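Local coordinates for protein intracellular protease/amidase (Salmonella enterica subsp. enterica serovar Typhimurium, PDB 4K2H) that is of uncertain function but belongs to the DJ-1/PfpI family, is tentatively assigned peptidase activity, and binds zinc where its two subunits meet, at residues 13-18 against 43-48; 33-38 against 54-59; 117-122 against 132-137; 123-128 against 150-155. The protein carries 1 engineered substitution. All coordinates share one frame; numbering follows the deposited sequence.

Contacts 1 and 2 belong to one continuous patch of the fold: their segments alternate along the chain, their centres lie about 12 Å apart, and Val45 CG2 packs on Ala38 CB at 3.6 Å. Contacts 3 and 4 are coupled in the same way, with centres again about 12 Å apart and the Tyr124 ring wedged against Leu119, Val134 and Gly137. Contact 2 lies across the centre of the chain from both of them. Zinc is bound within contact 1. Contact 4 comes within about 8 Å of contact 1 (nearest atoms) and, like it, touches the second subunit, whereas contact 3 remains about 17 Å from contact 1 between nearest atoms and away from the metal.

Contact 1 (13-18 against 43-48); sequences PGFEEA and RAVVSY. With ZN (zinc ion), chain O.
Glu17 runs alongside Ser47 to bind zinc. Its CB rests on Ser47 CB at 3.5 Å. From there CG is set between the backbone N and the carbonyl carbon (chi1 69°), 3.7 Å from Ser47 OG, and a second bend at chi2 turns the chain back so that CD lies between that hydroxyl and the metal. The two oxygens divide the work: OE1 accepts from Ser47 OG at 2.7 Å, on the anti side and 23° out of the carboxylate plane, while OE2 binds zinc, modelled at a rather short 1.8 Å. The serine hydroxyl, which also receives Ile51 N, is thus a second-shell group that probably helps fix the rotation of the carboxylate.

Glu16 supplies another ligand, OE1, at 2.0 Å from zinc; the same oxygen lies at the edge of the Tyr48 ring. Its OE2 caps the helix by accepting from Ala18 N. Ser47 CB sits over one face of the Phe15 ring, 3.8 Å from the centroid, a CH-pi contact. Two backbone bonds, Gly14 N to Val46 O and Tyr48 N to Phe15 O (both 2.8 Å), fasten the segments together.

His49 of the same chain and Asp25 of the second subunit complete the zinc site. The contact joins the N-terminus of helix 17-29 to the end of strand 44-46, with strand 52-54 packing through Met53 against Phe15 and Glu17.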
# COMPACT_ATOMS: atom_id res chain seq x y z
N PRO A 13 1.23 -2.09 -16.69
CA PRO A 13 2.37 -2.88 -16.19
C PRO A 13 3.40 -1.98 -15.57
O PRO A 13 3.72 -0.94 -16.16
CB PRO A 13 2.88 -3.63 -17.47
CG PRO A 13 1.64 -3.77 -18.29
CD PRO A 13 0.88 -2.46 -18.07
N GLY A 14 3.89 -2.34 -14.39
CA GLY A 14 4.81 -1.46 -13.67
C GLY A 14 4.21 -0.37 -12.79
O GLY A 14 4.92 0.45 -12.27
N PHE A 15 2.92 -0.38 -12.59
CA PHE A 15 2.24 0.58 -11.71
C PHE A 15 2.84 0.49 -10.33
O PHE A 15 3.18 -0.59 -9.90
CB PHE A 15 0.73 0.31 -11.67
CG PHE A 15 0.32 -0.96 -10.92
CD1 PHE A 15 -0.12 -0.90 -9.61
CD2 PHE A 15 0.33 -2.20 -11.54
CE1 PHE A 15 -0.53 -2.02 -8.92
CE2 PHE A 15 -0.06 -3.35 -10.86
CZ PHE A 15 -0.53 -3.25 -9.55
N GLU A 16 2.94 1.64 -9.64
CA GLU A 16 3.47 1.68 -8.31
C GLU A 16 2.39 1.16 -7.39
O GLU A 16 1.37 1.81 -7.19
CB GLU A 16 3.88 3.11 -7.93
CG GLU A 16 5.18 3.19 -7.15
CD GLU A 16 5.30 2.08 -6.12
OE1 GLU A 16 6.30 1.32 -6.19
OE2 GLU A 16 4.38 1.94 -5.27
N GLU A 17 2.61 -0.04 -6.83
CA GLU A 17 1.58 -0.72 -6.07
C GLU A 17 1.24 -0.05 -4.77
O GLU A 17 0.09 -0.06 -4.35
CB GLU A 17 1.90 -2.18 -5.86
CG GLU A 17 3.07 -2.53 -4.93
CD GLU A 17 4.41 -2.01 -5.36
OE1 GLU A 17 4.76 -2.22 -6.53
OE2 GLU A 17 5.09 -1.36 -4.51
N ALA A 18 2.23 0.53 -4.11
CA ALA A 18 1.98 1.14 -2.82
C ALA A 18 1.06 2.36 -2.98
O ALA A 18 0.10 2.54 -2.22
CB ALA A 18 3.30 1.49 -2.15
N ARG A 43 -6.16 -8.98 -17.44
CA ARG A 43 -6.60 -8.58 -16.12
C ARG A 43 -5.52 -8.72 -15.06
O ARG A 43 -5.50 -7.95 -14.09
CB ARG A 43 -7.88 -9.29 -15.72
CG ARG A 43 -9.08 -8.53 -16.25
CD ARG A 43 -10.40 -9.13 -15.85
NE ARG A 43 -10.54 -9.21 -14.41
CZ ARG A 43 -11.47 -9.92 -13.80
NH1 ARG A 43 -12.33 -10.60 -14.49
NH2 ARG A 43 -11.49 -9.97 -12.48
N ALA A 44 -4.62 -9.67 -15.25
CA ALA A 44 -3.46 -9.78 -14.36
C ALA A 44 -2.47 -8.70 -14.74
O ALA A 44 -2.20 -8.51 -15.91
CB ALA A 44 -2.81 -11.15 -14.47
N VAL A 45 -1.96 -7.97 -13.76
CA VAL A 45 -0.97 -6.93 -14.04
C VAL A 45 0.10 -6.98 -12.97
O VAL A 45 -0.21 -7.05 -11.77
CB VAL A 45 -1.61 -5.53 -13.97
CG1 VAL A 45 -0.62 -4.49 -14.46
CG2 VAL A 45 -2.89 -5.47 -14.78
N VAL A 46 1.35 -6.90 -13.38
CA VAL A 46 2.45 -6.95 -12.44
C VAL A 46 2.97 -5.53 -12.11
O VAL A 46 3.32 -4.75 -13.00
CB VAL A 46 3.57 -7.86 -12.99
CG1 VAL A 46 4.75 -7.93 -12.04
CG2 VAL A 46 3.02 -9.25 -13.20
N SER A 47 2.99 -5.21 -10.82
CA SER A 47 3.40 -3.89 -10.34
C SER A 47 4.91 -3.64 -10.45
O SER A 47 5.73 -4.58 -10.68
CB SER A 47 3.02 -3.73 -8.85
OG SER A 47 3.99 -4.38 -8.00
N TYR A 48 5.29 -2.39 -10.22
CA TYR A 48 6.70 -1.95 -10.19
C TYR A 48 7.56 -2.85 -9.31
O TYR A 48 8.63 -3.25 -9.71
CB TYR A 48 6.76 -0.51 -9.66
CG TYR A 48 8.14 0.13 -9.55
CD1 TYR A 48 9.21 -0.23 -10.38
CD2 TYR A 48 8.33 1.18 -8.64
CE1 TYR A 48 10.44 0.41 -10.28
CE2 TYR A 48 9.53 1.82 -8.52
CZ TYR A 48 10.58 1.43 -9.32
OH TYR A 48 11.76 2.11 -9.15
ZN ZN O . 6.35 -0.15 -4.88

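Contact 2 (33-38 against 54-59); sequences DVETLA and VADSTL
Asp56 OD2 is gripped by two groups: Thr36 N donates to it at 3.0 Å, and Arg28 of helix 17-29 forms a salt bridge with it. The amide arrives on the anti side, 31° out of the carboxylate plane. In return Asp56 N donates to Thr36 OG1 at 2.7 Å, so that the two residues hold each other reciprocally, their side chains crossing at about a right angle. Thr36 OG1 is placed for this by a chi1 of 53°, between its own backbone N and carbonyl carbon. A water 2.6 Å from OG1 donates to Val54 O, extending the network to the start of segment 54-59. The positive charge of Arg28 would be expected to favour an ionised Asp56.

Beyond this polar junction the segments become neighbours in the central parallel sheet, whose order 3-2-1-4-5 fits the flavodoxin-like core of the DJ-1/PfpI family. Strand 57-58 is its outermost strand on this side within the chain. Two bridges establish the parallel pairing: Leu37 with Ser57, through Ser57 N to Thr36 O and Ala38 N to Ser57 O (both 3.0 Å), and Ala38 with Thr58, which shares the latter bond and adds Leu59 N to Ala38 O (2.9 Å).

On the face bearing Leu37 and Ser57, Leu37 CD2 lies 3.8 Å from Ser57 CB, while its CD1 meets Leu59 CD1 at 4.0 Å with the two leucines roughly perpendicular; Phe91 of helix 86-97 covers both. Ala38 CB faces Ala55 CB at 4.0 Å. Glu35, whose carboxylate engages Arg62, brushes Asp56 CB with its CG.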
# COMPACT_ATOMS: atom_id res chain seq x y z
N ASP A 33 -17.15 3.16 -3.94
CA ASP A 33 -16.98 2.11 -4.96
C ASP A 33 -15.68 2.30 -5.72
O ASP A 33 -15.45 3.38 -6.26
CB ASP A 33 -18.09 2.21 -5.98
CG ASP A 33 -18.99 1.06 -5.95
OD1 ASP A 33 -19.52 0.72 -4.87
OD2 ASP A 33 -19.18 0.49 -7.04
N VAL A 34 -14.84 1.27 -5.74
CA VAL A 34 -13.57 1.31 -6.49
C VAL A 34 -13.52 0.16 -7.51
O VAL A 34 -13.86 -0.97 -7.18
CB VAL A 34 -12.35 1.25 -5.56
CG1 VAL A 34 -11.07 1.46 -6.35
CG2 VAL A 34 -12.41 2.32 -4.47
N GLU A 35 -13.15 0.47 -8.74
CA GLU A 35 -12.81 -0.56 -9.74
C GLU A 35 -11.39 -0.38 -10.24
O GLU A 35 -11.04 0.68 -10.75
CB GLU A 35 -13.75 -0.48 -10.93
CG GLU A 35 -14.77 -1.59 -10.99
CD GLU A 35 -15.49 -1.66 -12.33
OE1 GLU A 35 -15.35 -0.76 -13.17
OE2 GLU A 35 -16.19 -2.66 -12.54
N THR A 36 -10.57 -1.40 -10.05
CA THR A 36 -9.24 -1.42 -10.66
C THR A 36 -9.44 -1.82 -12.13
O THR A 36 -10.16 -2.77 -12.45
CB THR A 36 -8.30 -2.41 -9.93
OG1 THR A 36 -8.90 -3.69 -9.85
CG2 THR A 36 -8.06 -1.98 -8.54
N LEU A 37 -8.82 -1.06 -13.02
CA LEU A 37 -8.92 -1.34 -14.43
C LEU A 37 -7.54 -1.52 -15.02
O LEU A 37 -6.70 -0.61 -14.94
CB LEU A 37 -9.62 -0.18 -15.13
CG LEU A 37 -11.04 0.16 -14.62
CD1 LEU A 37 -11.68 1.25 -15.47
CD2 LEU A 37 -11.97 -1.05 -14.55
N ALA A 38 -7.30 -2.66 -15.64
CA ALA A 38 -6.10 -2.86 -16.43
C ALA A 38 -6.26 -2.20 -17.78
O ALA A 38 -7.36 -1.99 -18.24
CB ALA A 38 -5.83 -4.35 -16.62
N VAL A 54 -4.82 -9.09 -9.85
CA VAL A 54 -5.89 -9.19 -10.80
C VAL A 54 -6.78 -7.96 -10.70
O VAL A 54 -7.50 -7.82 -9.73
CB VAL A 54 -6.70 -10.47 -10.54
CG1 VAL A 54 -7.80 -10.60 -11.57
CG2 VAL A 54 -5.78 -11.69 -10.53
N ALA A 55 -6.74 -7.10 -11.72
CA ALA A 55 -7.72 -5.99 -11.83
C ALA A 55 -9.17 -6.44 -11.85
O ALA A 55 -9.52 -7.52 -12.34
CB ALA A 55 -7.42 -5.11 -13.05
N ASP A 56 -10.04 -5.59 -11.35
CA ASP A 56 -11.49 -5.87 -11.41
C ASP A 56 -11.98 -5.99 -12.86
O ASP A 56 -12.80 -6.86 -13.19
CB ASP A 56 -12.29 -4.80 -10.67
CG ASP A 56 -11.99 -4.77 -9.18
OD1 ASP A 56 -11.87 -5.85 -8.60
OD2 ASP A 56 -11.84 -3.68 -8.58
N SER A 57 -11.44 -5.17 -13.75
CA SER A 57 -11.90 -5.20 -15.13
C SER A 57 -10.85 -4.55 -16.00
O SER A 57 -9.71 -4.38 -15.57
CB SER A 57 -13.28 -4.51 -15.21
OG SER A 57 -13.71 -4.30 -16.53
N THR A 58 -11.24 -4.16 -17.21
CA THR A 58 -10.31 -3.56 -18.15
C THR A 58 -10.93 -2.33 -18.72
O THR A 58 -12.14 -2.15 -18.67
CB THR A 58 -9.96 -4.52 -19.31
OG1 THR A 58 -11.15 -4.85 -20.05
CG2 THR A 58 -9.35 -5.79 -18.81
N LEU A 59 -10.07 -1.48 -19.28
CA LEU A 59 -10.50 -0.25 -19.88
C LEU A 59 -11.41 -0.54 -21.04
O LEU A 59 -12.41 0.19 -21.26
CB LEU A 59 -9.26 0.50 -20.38
CG LEU A 59 -9.06 1.95 -20.03
CD1 LEU A 59 -9.38 2.22 -18.58
CD2 LEU A 59 -7.61 2.29 -20.34
O HOH W 1 -7.89 -5.45 -8.20

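Contact 3 (117-122 against 132-137); sequences GLLKGR and KAVPEG
Gly121 and Gly137 bring their CA atoms to 4.5 Å, at a type I' turn running from Leu119 to Arg122 just after the Schellman motif at Gly117. Along that turn, Glu136 is the residue that does most of the touching. Its CG stands between the backbone N and the carbonyl carbon (chi1 52°), and a further bend at chi2 brings the carboxylate up to the turn amides. OE1 takes Lys120 N at 3.1 Å and OE2 takes Leu119 N at 3.4 Å; the backbone O of the same glutamate accepts from Gly121 N at 3.2 Å. All three bonds are weak, by length or by angle.

The apolar side is carried by Leu119, whose CD1 meets Val134 CG1 at 3.8 Å, the two side chains roughly perpendicular, and both pack on Tyr124. Within the turn, Leu119 O accepts from Arg122 N (3.0 Å) and Arg122 NE (2.7 Å), which come from opposite faces of the carbonyl plane. The guanidinium and the Lys120 ammonium group both pair with Asp96.

Three successive amides of the turn thus point at acceptors of one residue. Because each bond is individually weak, the joining of these two loops, which flank strand 123-124, appears to rest on their sum together with the leucine-valine packing, and a negative charge on Glu136 would probably strengthen all its side-chain bonds.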
# COMPACT_ATOMS: atom_id res chain seq x y z
N GLY A 117 0.42 17.25 -23.10
CA GLY A 117 -0.13 18.59 -23.15
C GLY A 117 -1.54 18.68 -22.61
O GLY A 117 -2.31 19.49 -23.09
N LEU A 118 -1.89 17.85 -21.62
CA LEU A 118 -3.27 17.75 -21.16
C LEU A 118 -3.47 18.36 -19.79
O LEU A 118 -4.52 18.16 -19.17
CB LEU A 118 -3.73 16.27 -21.12
CG LEU A 118 -3.59 15.43 -22.41
CD1 LEU A 118 -4.06 14.00 -22.17
CD2 LEU A 118 -4.38 16.04 -23.55
N LEU A 119 -2.49 19.12 -19.31
CA LEU A 119 -2.62 19.76 -17.99
C LEU A 119 -3.50 21.00 -18.04
O LEU A 119 -4.10 21.35 -17.02
CB LEU A 119 -1.25 20.05 -17.37
CG LEU A 119 -0.64 18.77 -16.80
CD1 LEU A 119 0.82 18.98 -16.42
CD2 LEU A 119 -1.44 18.22 -15.62
N LYS A 120 -3.60 21.62 -19.22
CA LYS A 120 -4.51 22.75 -19.47
C LYS A 120 -4.14 23.95 -18.63
O LYS A 120 -5.01 24.63 -18.11
CB LYS A 120 -5.98 22.38 -19.21
CG LYS A 120 -6.58 21.51 -20.30
CD LYS A 120 -8.07 21.25 -20.07
CE LYS A 120 -8.29 20.27 -18.94
NZ LYS A 120 -9.70 20.21 -18.50
N GLY A 121 -2.84 24.18 -18.49
CA GLY A 121 -2.33 25.25 -17.63
C GLY A 121 -2.53 25.02 -16.14
O GLY A 121 -2.20 25.88 -15.35
N ARG A 122 -3.03 23.86 -15.72
CA ARG A 122 -3.41 23.73 -14.31
C ARG A 122 -2.24 23.55 -13.38
O ARG A 122 -1.15 23.14 -13.79
CB ARG A 122 -4.43 22.61 -14.10
CG ARG A 122 -5.83 22.99 -14.57
CD ARG A 122 -6.72 21.76 -14.58
NE ARG A 122 -6.22 20.75 -15.53
CZ ARG A 122 -6.90 19.69 -15.93
NH1 ARG A 122 -8.13 19.48 -15.50
NH2 ARG A 122 -6.37 18.85 -16.80
N LYS A 132 10.31 19.78 -14.85
CA LYS A 132 11.23 20.60 -15.66
C LYS A 132 11.09 20.37 -17.17
O LYS A 132 11.35 21.27 -17.96
CB LYS A 132 12.69 20.36 -15.24
CG LYS A 132 13.07 20.97 -13.89
CD LYS A 132 14.50 20.64 -13.53
CE LYS A 132 14.93 21.29 -12.22
NZ LYS A 132 16.19 20.67 -11.71
N ALA A 133 10.69 19.15 -17.56
CA ALA A 133 10.43 18.81 -18.96
C ALA A 133 8.96 19.00 -19.36
O ALA A 133 8.58 18.69 -20.47
CB ALA A 133 10.85 17.37 -19.23
N VAL A 134 8.13 19.48 -18.44
CA VAL A 134 6.70 19.60 -18.71
C VAL A 134 6.38 21.02 -19.16
O VAL A 134 6.50 21.97 -18.39
CB VAL A 134 5.85 19.16 -17.50
CG1 VAL A 134 4.37 19.35 -17.78
CG2 VAL A 134 6.15 17.71 -17.16
N PRO A 135 5.98 21.17 -20.43
CA PRO A 135 5.98 22.51 -21.01
C PRO A 135 4.80 23.40 -20.60
O PRO A 135 5.00 24.61 -20.49
CB PRO A 135 5.99 22.24 -22.51
CG PRO A 135 5.43 20.86 -22.68
CD PRO A 135 5.52 20.14 -21.38
N GLU A 136 3.62 22.83 -20.32
CA GLU A 136 2.39 23.66 -20.16
C GLU A 136 1.55 23.46 -18.88
O GLU A 136 0.33 23.62 -18.90
CB GLU A 136 1.50 23.55 -21.42
CG GLU A 136 1.16 22.12 -21.86
CD GLU A 136 0.14 21.42 -20.98
OE1 GLU A 136 -0.99 21.95 -20.81
OE2 GLU A 136 0.45 20.31 -20.46
N GLY A 137 2.17 23.13 -17.77
CA GLY A 137 1.44 23.12 -16.50
C GLY A 137 2.10 24.11 -15.58
O GLY A 137 3.12 24.70 -15.94

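Contact 4 (123-128 against 150-155); sequences RYVCSG and LISGKG
Val125 and Lys154 meet almost at right angles, the valine methyls set against the root of the lysine chain. CG2, anti to the backbone N, lies 3.7 Å from Lys154 CB and also touches CG and CD; CG1, at chi1 68°, instead presses on the backbone, 3.5 Å from Lys154 N. The lysine runs on fully extended, away from segment 123-128, to a salt bridge with Asp141 and a cation-pi contact with Tyr185 of the second subunit.

Ser152 points its side chain at the other segment, and OG accepts from Val125 N at 3.0 Å with an N-H...O angle of 156°. The one direct hydrogen bond between the segments thus uses a side chain; the strands pair with other partners: strand 123-124 in parallel with strand 138-139, and strand 150-153 antiparallel with 144-147, while it also makes backbone hydrogen bonds to Ile102 and Pro104 of strand 101-104. The end-to-end directions of the two segments differ by 32°, joining these pieces of the DJ-1/PfpI fold. A water 2.6 Å from Ser152 OG also lies 2.9 Å from Arg123 O and probably bridges the two.

Leu150 lies beside this bridge, its CD2 3.8 Å from Arg123 O and 4.3 Å from Tyr124 CB.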
# COMPACT_ATOMS: atom_id res chain seq x y z
N ARG A 123 -2.47 23.91 -12.11
CA ARG A 123 -1.50 23.67 -11.05
C ARG A 123 -1.48 22.18 -10.70
O ARG A 123 -2.53 21.56 -10.62
CB ARG A 123 -1.82 24.51 -9.81
CG ARG A 123 -1.57 26.01 -10.03
CD ARG A 123 -2.00 26.81 -8.82
NE ARG A 123 -3.45 26.74 -8.66
CZ ARG A 123 -4.10 26.06 -7.72
NH1 ARG A 123 -5.43 26.07 -7.71
NH2 ARG A 123 -3.44 25.37 -6.78
N TYR A 124 -0.29 21.64 -10.48
CA TYR A 124 -0.11 20.21 -10.26
C TYR A 124 1.23 20.00 -9.55
O TYR A 124 2.08 20.90 -9.53
CB TYR A 124 -0.12 19.45 -11.60
CG TYR A 124 1.17 19.63 -12.36
CD1 TYR A 124 2.18 18.67 -12.24
CD2 TYR A 124 1.43 20.79 -13.12
CE1 TYR A 124 3.40 18.83 -12.86
CE2 TYR A 124 2.65 20.96 -13.76
CZ TYR A 124 3.63 19.96 -13.63
OH TYR A 124 4.86 20.05 -14.26
N VAL A 125 1.39 18.82 -8.97
CA VAL A 125 2.65 18.36 -8.43
C VAL A 125 2.96 16.99 -9.01
O VAL A 125 2.08 16.28 -9.47
CB VAL A 125 2.64 18.30 -6.89
CG1 VAL A 125 1.72 17.21 -6.36
CG2 VAL A 125 4.04 18.12 -6.33
N CYS A 126 4.23 16.64 -8.99
CA CYS A 126 4.67 15.35 -9.42
C CYS A 126 5.95 15.07 -8.65
O CYS A 126 6.41 15.92 -7.87
CB CYS A 126 4.92 15.38 -10.93
SG CYS A 126 6.25 16.48 -11.40
N SER A 127 6.51 13.88 -8.83
CA SER A 127 7.73 13.49 -8.12
C SER A 127 8.96 14.13 -8.76
O SER A 127 8.89 14.58 -9.90
CB SER A 127 7.89 11.97 -8.12
OG SER A 127 7.69 11.49 -9.44
N GLY A 128 10.07 14.16 -8.02
CA GLY A 128 11.37 14.55 -8.56
C GLY A 128 11.36 15.86 -9.34
O GLY A 128 10.59 16.77 -9.03
N LEU A 150 -8.61 18.52 -11.07
CA LEU A 150 -7.30 17.87 -11.06
C LEU A 150 -6.79 17.87 -9.64
O LEU A 150 -6.59 18.96 -9.05
CB LEU A 150 -6.35 18.65 -11.97
CG LEU A 150 -4.97 18.01 -12.14
CD1 LEU A 150 -5.00 16.64 -12.83
CD2 LEU A 150 -4.14 19.01 -12.91
N ILE A 151 -6.65 16.68 -9.08
CA ILE A 151 -6.11 16.47 -7.74
C ILE A 151 -4.84 15.61 -7.89
O ILE A 151 -4.92 14.43 -8.26
CB ILE A 151 -7.13 15.74 -6.83
CG1 ILE A 151 -8.42 16.55 -6.74
CG2 ILE A 151 -6.57 15.49 -5.44
CD1 ILE A 151 -9.41 16.07 -5.69
N SER A 152 -3.69 16.20 -7.62
CA SER A 152 -2.41 15.51 -7.79
C SER A 152 -1.73 15.28 -6.46
O SER A 152 -1.97 15.99 -5.50
CB SER A 152 -1.49 16.29 -8.75
OG SER A 152 -1.34 17.65 -8.34
N GLY A 153 -0.89 14.26 -6.42
CA GLY A 153 -0.24 13.79 -5.20
C GLY A 153 1.23 13.76 -5.53
O GLY A 153 1.60 13.40 -6.62
N LYS A 154 2.08 14.19 -4.61
CA LYS A 154 3.49 14.37 -4.92
C LYS A 154 4.27 13.07 -5.01
O LYS A 154 5.14 12.92 -5.89
CB LYS A 154 4.15 15.31 -3.89
CG LYS A 154 5.64 15.46 -4.10
CD LYS A 154 6.20 16.66 -3.34
CE LYS A 154 7.72 16.61 -3.37
NZ LYS A 154 8.34 17.74 -2.63
N GLY A 155 4.00 12.16 -4.10
CA GLY A 155 4.67 10.87 -4.11
C GLY A 155 4.19 9.97 -2.99
O GLY A 155 3.31 10.35 -2.23
O HOH W 2 -3.31 19.06 -9.33